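Local coordinates for Lmo0135 protein (Listeria monocytogenes EGD-e, PDB 5ISU) that probably serves as the extracellular substrate-binding protein of an ABC transporter, with a likely role in peptide uptake, at residues G17-P28 against L206-Q217; E297-E308 against I462-V471. One frame throughout, in Å; residues are numbered along the deposited sequence.

Contact 1 (G17-P28 against L206-Q217); sequences GGSLIIGVTGDP and LDKVTFRITKDQ
The F211 ring meets V24 at its edge, where CG1 of V24 lies near the ring plane and 3.9 Å from CD1. I22 runs alongside the same ring, and its CD1 approaches CE1 of F211 obliquely at 3.7 Å. With CG1 of I22 anti to the carbonyl carbon (chi1 -48°) and the chain extended beyond it, CD1 reaches both this ring and CG1 of V209, 3.8 Å away. The parallel register puts L20, I22 and V24 on one face of the sheet with V209, F211 and I213. On the other face, a water joins L20 O to T210 OG1. Between the two faces the backbones pair, the straightest bond running from I22 N to T210 O (2.8 Å, 173°). At the entry to the pair, G18 O accepts from both D207 N and K208 N. Past its end, D27 OD2 touches CD1 of I213 but is hydrogen-bonded to G188 N and Y185 OH. Strand 19-24 is paired on one side with 208-213, which 190-195 flanks in turn, and on its other side bonds through I21 to N230 and through G23 to the backbone of L231; helix 39-48 packs against F211 and P28.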
loop_
_atom_site.group_PDB
_atom_site.type_symbol
_atom_site.label_atom_id
_atom_site.label_comp_id
_atom_site.label_asym_id
_atom_site.label_seq_id
_atom_site.Cartn_x
_atom_site.Cartn_y
_atom_site.Cartn_z
ATOM N N GLY A 17 3.178 -9.877 -30.613
ATOM C CA GLY A 17 4.139 -8.805 -30.487
ATOM C C GLY A 17 3.441 -7.482 -30.315
ATOM O O GLY A 17 2.232 -7.421 -30.085
ATOM N N GLY A 18 4.208 -6.419 -30.469
ATOM C CA GLY A 18 3.706 -5.090 -30.284
ATOM C C GLY A 18 4.350 -4.514 -29.046
ATOM O O GLY A 18 4.947 -5.231 -28.241
ATOM N N SER A 19 4.202 -3.202 -28.900
ATOM C CA SER A 19 4.787 -2.471 -27.818
ATOM C C SER A 19 3.694 -1.875 -26.949
ATOM O O SER A 19 2.582 -1.654 -27.406
ATOM C CB SER A 19 5.635 -1.328 -28.385
ATOM O OG SER A 19 6.589 -1.777 -29.327
ATOM N N LEU A 20 4.033 -1.626 -25.690
ATOM C CA LEU A 20 3.142 -0.969 -24.737
ATOM C C LEU A 20 3.967 0.089 -24.033
ATOM O O LEU A 20 5.066 -0.195 -23.564
ATOM C CB LEU A 20 2.593 -1.933 -23.692
ATOM C CG LEU A 20 1.660 -1.322 -22.629
ATOM C CD1 LEU A 20 0.350 -0.878 -23.244
ATOM C CD2 LEU A 20 1.379 -2.323 -21.526
ATOM N N ILE A 21 3.429 1.303 -23.979
ATOM C CA ILE A 21 4.070 2.437 -23.332
ATOM C C ILE A 21 3.230 2.759 -22.112
ATOM O O ILE A 21 2.033 3.009 -22.245
ATOM C CB ILE A 21 4.059 3.671 -24.243
ATOM C CG1 ILE A 21 4.668 3.344 -25.602
ATOM C CG2 ILE A 21 4.827 4.805 -23.594
ATOM C CD1 ILE A 21 6.154 3.117 -25.546
ATOM N N ILE A 22 3.850 2.746 -20.933
ATOM C CA ILE A 22 3.142 3.018 -19.681
ATOM C C ILE A 22 3.641 4.311 -19.058
ATOM O O ILE A 22 4.841 4.510 -18.897
ATOM C CB ILE A 22 3.349 1.876 -18.682
ATOM C CG1 ILE A 22 3.099 0.525 -19.355
ATOM C CG2 ILE A 22 2.469 2.081 -17.441
ATOM C CD1 ILE A 22 3.246 -0.652 -18.416
ATOM N N GLY A 23 2.716 5.182 -18.695
ATOM C CA GLY A 23 3.081 6.486 -18.130
ATOM C C GLY A 23 3.236 6.406 -16.627
ATOM O O GLY A 23 2.368 5.862 -15.952
ATOM N N VAL A 24 4.375 6.874 -16.121
ATOM C CA VAL A 24 4.618 6.953 -14.677
ATOM C C VAL A 24 5.016 8.402 -14.382
ATOM O O VAL A 24 5.386 9.153 -15.298
ATOM C CB VAL A 24 5.671 5.954 -14.190
ATOM C CG1 VAL A 24 5.186 4.544 -14.432
ATOM C CG2 VAL A 24 7.010 6.177 -14.868
ATOM N N THR A 25 4.966 8.790 -13.116
ATOM C CA THR A 25 5.195 10.184 -12.740
ATOM C C THR A 25 6.621 10.613 -12.374
ATOM O O THR A 25 6.954 11.791 -12.544
ATOM C CB THR A 25 4.258 10.584 -11.584
ATOM O OG1 THR A 25 4.516 9.754 -10.447
ATOM C CG2 THR A 25 2.792 10.451 -12.018
ATOM N N GLY A 26 7.441 9.697 -11.866
ATOM C CA GLY A 26 8.813 10.038 -11.475
ATOM C C GLY A 26 9.819 8.969 -11.827
ATOM O O GLY A 26 9.470 7.963 -12.462
ATOM N N ASP A 27 11.073 9.199 -11.432
ATOM C CA ASP A 27 12.158 8.246 -11.669
ATOM C C ASP A 27 12.107 7.144 -10.643
ATOM O O ASP A 27 11.775 7.392 -9.480
ATOM C CB ASP A 27 13.561 8.882 -11.564
ATOM C CG ASP A 27 13.902 9.791 -12.737
ATOM O OD1 ASP A 27 13.532 10.991 -12.706
ATOM O OD2 ASP A 27 14.628 9.316 -13.646
ATOM N N PRO A 28 12.473 5.921 -11.050
ATOM C CA PRO A 28 12.504 4.874 -10.058
ATOM C C PRO A 28 13.734 5.049 -9.164
ATOM O O PRO A 28 14.615 5.844 -9.480
ATOM C CB PRO A 28 12.638 3.613 -10.900
ATOM C CG PRO A 28 13.447 4.057 -12.074
ATOM C CD PRO A 28 13.064 5.487 -12.331
ATOM N N LEU A 206 2.828 -9.188 -25.558
ATOM C CA LEU A 206 3.479 -7.948 -26.004
ATOM C C LEU A 206 4.997 -8.162 -25.946
ATOM O O LEU A 206 5.537 -8.739 -24.997
ATOM C CB LEU A 206 3.062 -6.754 -25.144
ATOM C CG LEU A 206 1.567 -6.390 -25.220
ATOM C CD1 LEU A 206 1.167 -5.477 -24.070
ATOM C CD2 LEU A 206 1.201 -5.766 -26.562
ATOM N N ASP A 207 5.672 -7.689 -26.974
ATOM C CA ASP A 207 7.101 -7.856 -27.106
ATOM C C ASP A 207 7.912 -6.847 -26.268
ATOM O O ASP A 207 8.870 -7.231 -25.616
ATOM C CB ASP A 207 7.471 -7.754 -28.601
ATOM C CG ASP A 207 8.966 -7.907 -28.854
ATOM O OD1 ASP A 207 9.628 -8.687 -28.125
ATOM O OD2 ASP A 207 9.476 -7.252 -29.795
ATOM N N LYS A 208 7.540 -5.568 -26.297
ATOM C CA LYS A 208 8.281 -4.526 -25.555
ATOM C C LYS A 208 7.399 -3.686 -24.652
ATOM O O LYS A 208 6.245 -3.443 -24.974
ATOM C CB LYS A 208 8.990 -3.596 -26.523
ATOM C CG LYS A 208 9.965 -4.310 -27.417
ATOM C CD LYS A 208 10.821 -3.308 -28.130
ATOM C CE LYS A 208 11.752 -3.981 -29.106
ATOM N NZ LYS A 208 12.656 -2.949 -29.674
ATOM N N VAL A 209 7.941 -3.287 -23.501
ATOM C CA VAL A 209 7.227 -2.435 -22.553
ATOM C C VAL A 209 8.165 -1.321 -22.152
ATOM O O VAL A 209 9.303 -1.571 -21.767
ATOM C CB VAL A 209 6.746 -3.195 -21.311
ATOM C CG1 VAL A 209 6.144 -2.238 -20.289
ATOM C CG2 VAL A 209 5.714 -4.244 -21.687
ATOM N N THR A 210 7.685 -0.089 -22.262
ATOM C CA THR A 210 8.474 1.073 -21.927
ATOM C C THR A 210 7.723 1.836 -20.869
ATOM O O THR A 210 6.515 2.030 -20.998
ATOM C CB THR A 210 8.653 1.996 -23.153
ATOM O OG1 THR A 210 9.273 1.272 -24.215
ATOM C CG2 THR A 210 9.513 3.233 -22.815
ATOM N N PHE A 211 8.419 2.221 -19.802
ATOM C CA PHE A 211 7.821 3.054 -18.758
ATOM C C PHE A 211 8.277 4.463 -19.057
ATOM O O PHE A 211 9.463 4.759 -18.928
ATOM C CB PHE A 211 8.251 2.623 -17.356
ATOM C CG PHE A 211 7.624 1.332 -16.914
ATOM C CD1 PHE A 211 6.398 1.334 -16.254
ATOM C CD2 PHE A 211 8.235 0.120 -17.177
ATOM C CE1 PHE A 211 5.805 0.154 -15.847
ATOM C CE2 PHE A 211 7.637 -1.073 -16.789
ATOM C CZ PHE A 211 6.434 -1.055 -16.112
ATOM N N ARG A 212 7.329 5.304 -19.482
ATOM C CA ARG A 212 7.586 6.709 -19.856
ATOM C C ARG A 212 7.365 7.673 -18.691
ATOM O O ARG A 212 6.268 7.780 -18.167
ATOM C CB ARG A 212 6.672 7.087 -21.029
ATOM C CG ARG A 212 6.668 8.544 -21.466
ATOM C CD ARG A 212 8.029 9.047 -21.900
ATOM N NE ARG A 212 8.549 8.370 -23.089
ATOM C CZ ARG A 212 9.727 8.652 -23.652
ATOM N NH1 ARG A 212 10.522 9.601 -23.142
ATOM N NH2 ARG A 212 10.124 7.978 -24.731
ATOM N N ILE A 213 8.399 8.422 -18.344
ATOM C CA ILE A 213 8.357 9.347 -17.218
ATOM C C ILE A 213 7.836 10.742 -17.598
ATOM O O ILE A 213 8.560 11.510 -18.191
ATOM C CB ILE A 213 9.775 9.480 -16.602
ATOM C CG1 ILE A 213 10.318 8.098 -16.222
ATOM C CG2 ILE A 213 9.751 10.407 -15.391
ATOM C CD1 ILE A 213 11.735 8.106 -15.692
ATOM N N THR A 214 6.584 11.057 -17.249
ATOM C CA THR A 214 5.998 12.385 -17.522
ATOM C C THR A 214 5.191 12.837 -16.296
ATOM O O THR A 214 4.149 12.246 -15.953
ATOM C CB THR A 214 5.117 12.433 -18.801
ATOM O OG1 THR A 214 5.826 11.861 -19.911
ATOM C CG2 THR A 214 4.722 13.904 -19.160
ATOM N N LYS A 215 5.692 13.908 -15.676
ATOM C CA LYS A 215 5.153 14.510 -14.455
ATOM C C LYS A 215 3.843 15.297 -14.663
ATOM O O LYS A 215 2.832 15.005 -14.022
ATOM C CB LYS A 215 6.247 15.426 -13.891
ATOM C CG LYS A 215 6.047 15.960 -12.483
ATOM C CD LYS A 215 7.328 16.661 -12.033
ATOM C CE LYS A 215 7.244 17.186 -10.612
ATOM N NZ LYS A 215 6.240 18.270 -10.470
ATOM N N ASP A 216 3.858 16.274 -15.570
ATOM C CA ASP A 216 2.665 17.102 -15.839
ATOM C C ASP A 216 1.494 16.265 -16.384
ATOM O O ASP A 216 1.589 15.671 -17.462
ATOM C CB ASP A 216 3.021 18.250 -16.796
ATOM C CG ASP A 216 1.899 19.280 -16.932
ATOM O OD1 ASP A 216 0.930 19.028 -17.681
ATOM O OD2 ASP A 216 2.025 20.375 -16.334
ATOM N N GLN A 217 0.395 16.226 -15.633
ATOM C CA GLN A 217 -0.784 15.430 -16.022
ATOM C C GLN A 217 -1.517 15.949 -17.261
ATOM O O GLN A 217 -2.020 15.148 -18.036
ATOM C CB GLN A 217 -1.752 15.254 -14.841
ATOM C CG GLN A 217 -1.168 14.371 -13.740
ATOM C CD GLN A 217 -1.056 12.904 -14.157
ATOM O OE1 GLN A 217 0.025 12.427 -14.532
ATOM N NE2 GLN A 217 -2.191 12.203 -14.148
HETATM O O HOH W 1 7.315 -0.047 -25.583
#

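Contact 2 (E297-E308 against I462-V471); sequences EYAKPASSFLTE and IYPISYDNAV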
loop_
_atom_site.group_PDB
_atom_site.type_symbol
_atom_site.label_atom_id
_atom_site.label_comp_id
_atom_site.label_asym_id
_atom_site.label_seq_id
_atom_site.Cartn_x
_atom_site.Cartn_y
_atom_site.Cartn_z
ATOM N N GLU A 297 -17.934 7.025 -7.393
ATOM C CA GLU A 297 -17.254 5.942 -8.113
ATOM C C GLU A 297 -15.787 5.818 -7.680
ATOM O O GLU A 297 -15.168 4.801 -7.931
ATOM C CB GLU A 297 -17.310 6.142 -9.647
ATOM C CG GLU A 297 -16.816 4.912 -10.433
ATOM C CD GLU A 297 -16.719 5.096 -11.946
ATOM O OE1 GLU A 297 -17.504 5.872 -12.545
ATOM O OE2 GLU A 297 -15.843 4.432 -12.549
ATOM N N TYR A 298 -15.255 6.838 -7.012
ATOM C CA TYR A 298 -13.837 6.880 -6.645
ATOM C C TYR A 298 -13.505 6.574 -5.195
ATOM O O TYR A 298 -12.327 6.480 -4.830
ATOM C CB TYR A 298 -13.275 8.231 -7.057
ATOM C CG TYR A 298 -13.616 8.557 -8.501
ATOM C CD1 TYR A 298 -13.121 7.780 -9.548
ATOM C CD2 TYR A 298 -14.436 9.644 -8.822
ATOM C CE1 TYR A 298 -13.437 8.073 -10.873
ATOM C CE2 TYR A 298 -14.755 9.945 -10.141
ATOM C CZ TYR A 298 -14.257 9.162 -11.161
ATOM O OH TYR A 298 -14.582 9.466 -12.467
ATOM N N ALA A 299 -14.533 6.419 -4.372
ATOM C CA ALA A 299 -14.348 6.092 -2.970
ATOM C C ALA A 299 -15.670 5.650 -2.358
ATOM O O ALA A 299 -16.729 6.083 -2.801
ATOM C CB ALA A 299 -13.785 7.284 -2.203
ATOM N N LYS A 300 -15.597 4.741 -1.390
ATOM C CA LYS A 300 -16.776 4.300 -0.666
ATOM C C LYS A 300 -16.554 4.652 0.825
ATOM O O LYS A 300 -15.419 4.610 1.304
ATOM C CB LYS A 300 -17.052 2.808 -0.866
ATOM C CG LYS A 300 -16.010 1.867 -0.258
ATOM C CD LYS A 300 -16.259 0.397 -0.619
ATOM C CE LYS A 300 -17.521 -0.141 0.034
ATOM N NZ LYS A 300 -17.747 -1.575 -0.296
ATOM N N PRO A 301 -17.634 5.018 1.546
ATOM C CA PRO A 301 -17.540 5.369 2.956
ATOM C C PRO A 301 -16.835 4.319 3.811
ATOM O O PRO A 301 -17.158 3.153 3.729
ATOM C CB PRO A 301 -19.003 5.470 3.392
ATOM C CG PRO A 301 -19.764 5.751 2.137
ATOM C CD PRO A 301 -19.035 5.031 1.062
ATOM N N ALA A 302 -15.871 4.745 4.616
ATOM C CA ALA A 302 -15.163 3.831 5.505
ATOM C C ALA A 302 -15.927 3.644 6.834
ATOM O O ALA A 302 -16.892 4.369 7.151
ATOM C CB ALA A 302 -13.749 4.339 5.768
ATOM N N SER A 303 -15.467 2.670 7.601
ATOM C CA SER A 303 -16.038 2.325 8.901
ATOM C C SER A 303 -14.880 1.926 9.830
ATOM O O SER A 303 -14.495 2.686 10.736
ATOM C CB SER A 303 -17.091 1.208 8.738
ATOM O OG SER A 303 -16.582 0.110 7.987
ATOM N N SER A 304 -14.304 0.761 9.573
ATOM C CA SER A 304 -13.162 0.287 10.326
ATOM C C SER A 304 -11.884 1.023 9.945
ATOM O O SER A 304 -11.793 1.588 8.848
ATOM C CB SER A 304 -12.939 -1.180 10.036
ATOM O OG SER A 304 -11.752 -1.610 10.668
ATOM N N PHE A 305 -10.885 0.991 10.838
ATOM C CA PHE A 305 -9.575 1.595 10.544
ATOM C C PHE A 305 -8.786 0.700 9.552
ATOM O O PHE A 305 -7.812 1.133 8.936
ATOM C CB PHE A 305 -8.768 1.885 11.823
ATOM C CG PHE A 305 -8.157 0.680 12.442
ATOM C CD1 PHE A 305 -6.937 0.197 11.984
ATOM C CD2 PHE A 305 -8.780 0.024 13.487
ATOM C CE1 PHE A 305 -6.353 -0.930 12.558
ATOM C CE2 PHE A 305 -8.200 -1.101 14.061
ATOM C CZ PHE A 305 -6.988 -1.577 13.592
ATOM N N LEU A 306 -9.234 -0.539 9.403
ATOM C CA LEU A 306 -8.685 -1.478 8.458
ATOM C C LEU A 306 -9.413 -1.370 7.121
ATOM O O LEU A 306 -10.622 -1.128 7.107
ATOM C CB LEU A 306 -8.973 -2.886 8.949
ATOM C CG LEU A 306 -8.443 -3.358 10.285
ATOM C CD1 LEU A 306 -8.893 -4.790 10.451
ATOM C CD2 LEU A 306 -6.929 -3.273 10.289
ATOM N N THR A 307 -8.695 -1.598 6.020
ATOM C CA THR A 307 -9.299 -1.657 4.680
ATOM C C THR A 307 -9.937 -3.032 4.484
ATOM O O THR A 307 -9.657 -3.960 5.246
ATOM C CB THR A 307 -8.276 -1.354 3.562
ATOM O OG1 THR A 307 -7.072 -2.118 3.772
ATOM C CG2 THR A 307 -7.948 0.133 3.553
ATOM N N GLU A 308 -10.780 -3.166 3.460
ATOM C CA GLU A 308 -11.547 -4.419 3.222
ATOM C C GLU A 308 -10.763 -5.670 2.877
ATOM O O GLU A 308 -11.259 -6.771 3.061
ATOM C CB GLU A 308 -12.598 -4.205 2.142
ATOM C CG GLU A 308 -13.655 -3.170 2.517
ATOM C CD GLU A 308 -14.819 -3.115 1.527
ATOM O OE1 GLU A 308 -14.793 -3.818 0.474
ATOM O OE2 GLU A 308 -15.773 -2.371 1.818
ATOM N N ILE A 462 -9.226 8.095 15.376
ATOM C CA ILE A 462 -9.149 8.750 14.077
ATOM C C ILE A 462 -10.575 8.852 13.558
ATOM O O ILE A 462 -11.503 8.432 14.233
ATOM C CB ILE A 462 -8.325 7.937 13.063
ATOM C CG1 ILE A 462 -8.988 6.572 12.790
ATOM C CG2 ILE A 462 -6.897 7.769 13.564
ATOM C CD1 ILE A 462 -8.454 5.870 11.561
ATOM N N TYR A 463 -10.729 9.413 12.369
ATOM C CA TYR A 463 -12.009 9.457 11.671
ATOM C C TYR A 463 -11.757 8.824 10.295
ATOM O O TYR A 463 -11.195 9.477 9.427
ATOM C CB TYR A 463 -12.551 10.885 11.512
ATOM C CG TYR A 463 -13.928 10.906 10.871
ATOM C CD1 TYR A 463 -15.063 10.741 11.639
ATOM C CD2 TYR A 463 -14.083 11.045 9.495
ATOM C CE1 TYR A 463 -16.319 10.729 11.069
ATOM C CE2 TYR A 463 -15.327 11.039 8.914
ATOM C CZ TYR A 463 -16.453 10.884 9.710
ATOM O OH TYR A 463 -17.728 10.892 9.154
ATOM N N PRO A 464 -12.082 7.528 10.119
ATOM C CA PRO A 464 -11.898 6.905 8.787
ATOM C C PRO A 464 -12.891 7.514 7.813
ATOM O O PRO A 464 -14.079 7.456 8.053
ATOM C CB PRO A 464 -12.206 5.421 9.022
ATOM C CG PRO A 464 -12.286 5.249 10.516
ATOM C CD PRO A 464 -12.631 6.579 11.100
ATOM N N ILE A 465 -12.401 8.116 6.733
ATOM C CA ILE A 465 -13.273 8.777 5.787
ATOM C C ILE A 465 -13.753 7.839 4.692
ATOM O O ILE A 465 -14.946 7.626 4.538
ATOM C CB ILE A 465 -12.569 9.976 5.126
ATOM C CG1 ILE A 465 -12.137 11.005 6.175
ATOM C CG2 ILE A 465 -13.487 10.631 4.103
ATOM C CD1 ILE A 465 -11.235 12.090 5.616
ATOM N N SER A 466 -12.823 7.299 3.919
ATOM C CA SER A 466 -13.193 6.440 2.797
ATOM C C SER A 466 -12.147 5.431 2.376
ATOM O O SER A 466 -10.962 5.612 2.657
ATOM C CB SER A 466 -13.519 7.320 1.590
ATOM O OG SER A 466 -12.430 8.175 1.239
ATOM N N TYR A 467 -12.610 4.339 1.766
ATOM C CA TYR A 467 -11.729 3.371 1.168
ATOM C C TYR A 467 -11.727 3.821 -0.273
ATOM O O TYR A 467 -12.775 3.819 -0.938
ATOM C CB TYR A 467 -12.222 1.929 1.316
ATOM C CG TYR A 467 -12.521 1.578 2.750
ATOM C CD1 TYR A 467 -11.566 1.803 3.744
ATOM C CD2 TYR A 467 -13.735 1.014 3.119
ATOM C CE1 TYR A 467 -11.816 1.507 5.065
ATOM C CE2 TYR A 467 -13.993 0.701 4.446
ATOM C CZ TYR A 467 -13.022 0.961 5.419
ATOM O OH TYR A 467 -13.240 0.680 6.760
ATOM N N ASP A 468 -10.555 4.248 -0.736
ATOM C CA ASP A 468 -10.395 4.833 -2.063
ATOM C C ASP A 468 -10.106 3.883 -3.231
ATOM O O ASP A 468 -9.525 2.819 -3.069
ATOM C CB ASP A 468 -9.299 5.892 -1.986
ATOM C CG ASP A 468 -9.689 7.082 -1.122
ATOM O OD1 ASP A 468 -10.799 7.090 -0.528
ATOM O OD2 ASP A 468 -8.874 8.028 -1.049
ATOM N N ASN A 469 -10.534 4.291 -4.415
ATOM C CA ASN A 469 -10.276 3.513 -5.634
ATOM C C ASN A 469 -9.242 4.256 -6.454
ATOM O O ASN A 469 -9.074 5.443 -6.303
ATOM C CB ASN A 469 -11.545 3.342 -6.475
ATOM C CG ASN A 469 -12.635 2.588 -5.748
ATOM O OD1 ASN A 469 -12.371 1.679 -4.960
ATOM N ND2 ASN A 469 -13.875 2.970 -6.005
ATOM N N ALA A 470 -8.498 3.525 -7.265
ATOM C CA ALA A 470 -7.543 4.108 -8.194
ATOM C C ALA A 470 -8.211 3.976 -9.565
ATOM O O ALA A 470 -9.173 3.208 -9.725
ATOM C CB ALA A 470 -6.233 3.362 -8.156
ATOM N N VAL A 471 -7.702 4.722 -10.544
ATOM C CA VAL A 471 -8.260 4.720 -11.909
ATOM C C VAL A 471 -7.152 4.628 -12.949
ATOM O O VAL A 471 -6.138 5.330 -12.840
ATOM C CB VAL A 471 -9.062 6.010 -12.190
ATOM C CG1 VAL A 471 -9.738 5.943 -13.547
ATOM C CG2 VAL A 471 -10.111 6.236 -11.113
#
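Y467 and A302 form the centre of this contact: the methyl group of A302 sits over one face of the phenol ring, its CB 3.6 Å from the centroid and 20° off the normal, a CH-pi contact. The ring's hydroxyl is held by the loop beyond A302. Y467 OH donates to S304 O at 2.7 Å, an acceptor lying in the ring plane at the edge, and accepts from S303 N along a nearly straight bond (168°). CG of Y467 stands anti to the carbonyl carbon (chi1 -53°), which sends the ring across the loop, where CG2 of T307 meets it obliquely. P464 fills in beside A302, CB to CB, and its CG lies 3.4 Å from S303 O.

The backbone beneath is a short antiparallel pairing in which K300 and Y467 form the hydrogen-bonded pair, while A299 faces D468 in a non-hydrogen-bonded one. A302 N continues the pairing to I465 O at 3.0 Å, from above the carbonyl plane. I465 and S466 both oppose S259, a classic beta bulge on the side of the strand turned to 248-263. The pairing belongs to the mixed sheet of a periplasmic-binding-protein fold.

At the other end the side chain of N469 extends the backbone bonding: ND2 donates to E297 O, which lies in the plane of the N469 amide, although ND2 itself stands above the E297 carbonyl plane, while N469 N binds Y298 O. V471 CG2 packs obliquely on the Y298 ring, 3.7 Å from CD1.

Further out, S304 OG accepts from L306 N in an ST turn and bonds to Q453 of helix 442-458, fixing the loop that grips the tyrosine. K300 NZ bridges to the syn lone pair of E308 OE2. S466 OG donates to D468 OD1, and D468 OD2 forms a salt bridge with R257 of strand 248-263.

Overall arrangement
Near the N terminus, 17-28 is met again by the chain at 206-217, so contact 1 closes a loop of 177 intervening residues containing more strand than helix. The path then runs on to 297-308, and 462-471 closes contact 2 across 153 residues richer in helix. The two closures follow in series, neither enclosing nor crossing the other. Contact 1 joins strand 19-24 to the sheet of 208-213, 190-195 and 180-186, whereas contact 2 attaches the short strand 299-301 to the long strand 462-475. Their centres are about 29 Å apart and their nearest atoms about 8 Å. Strand 231-233 links the two: L231 shares a backbone hydrogen bond with G23 and touches I22, and the strand pairs antiparallel with 462-475.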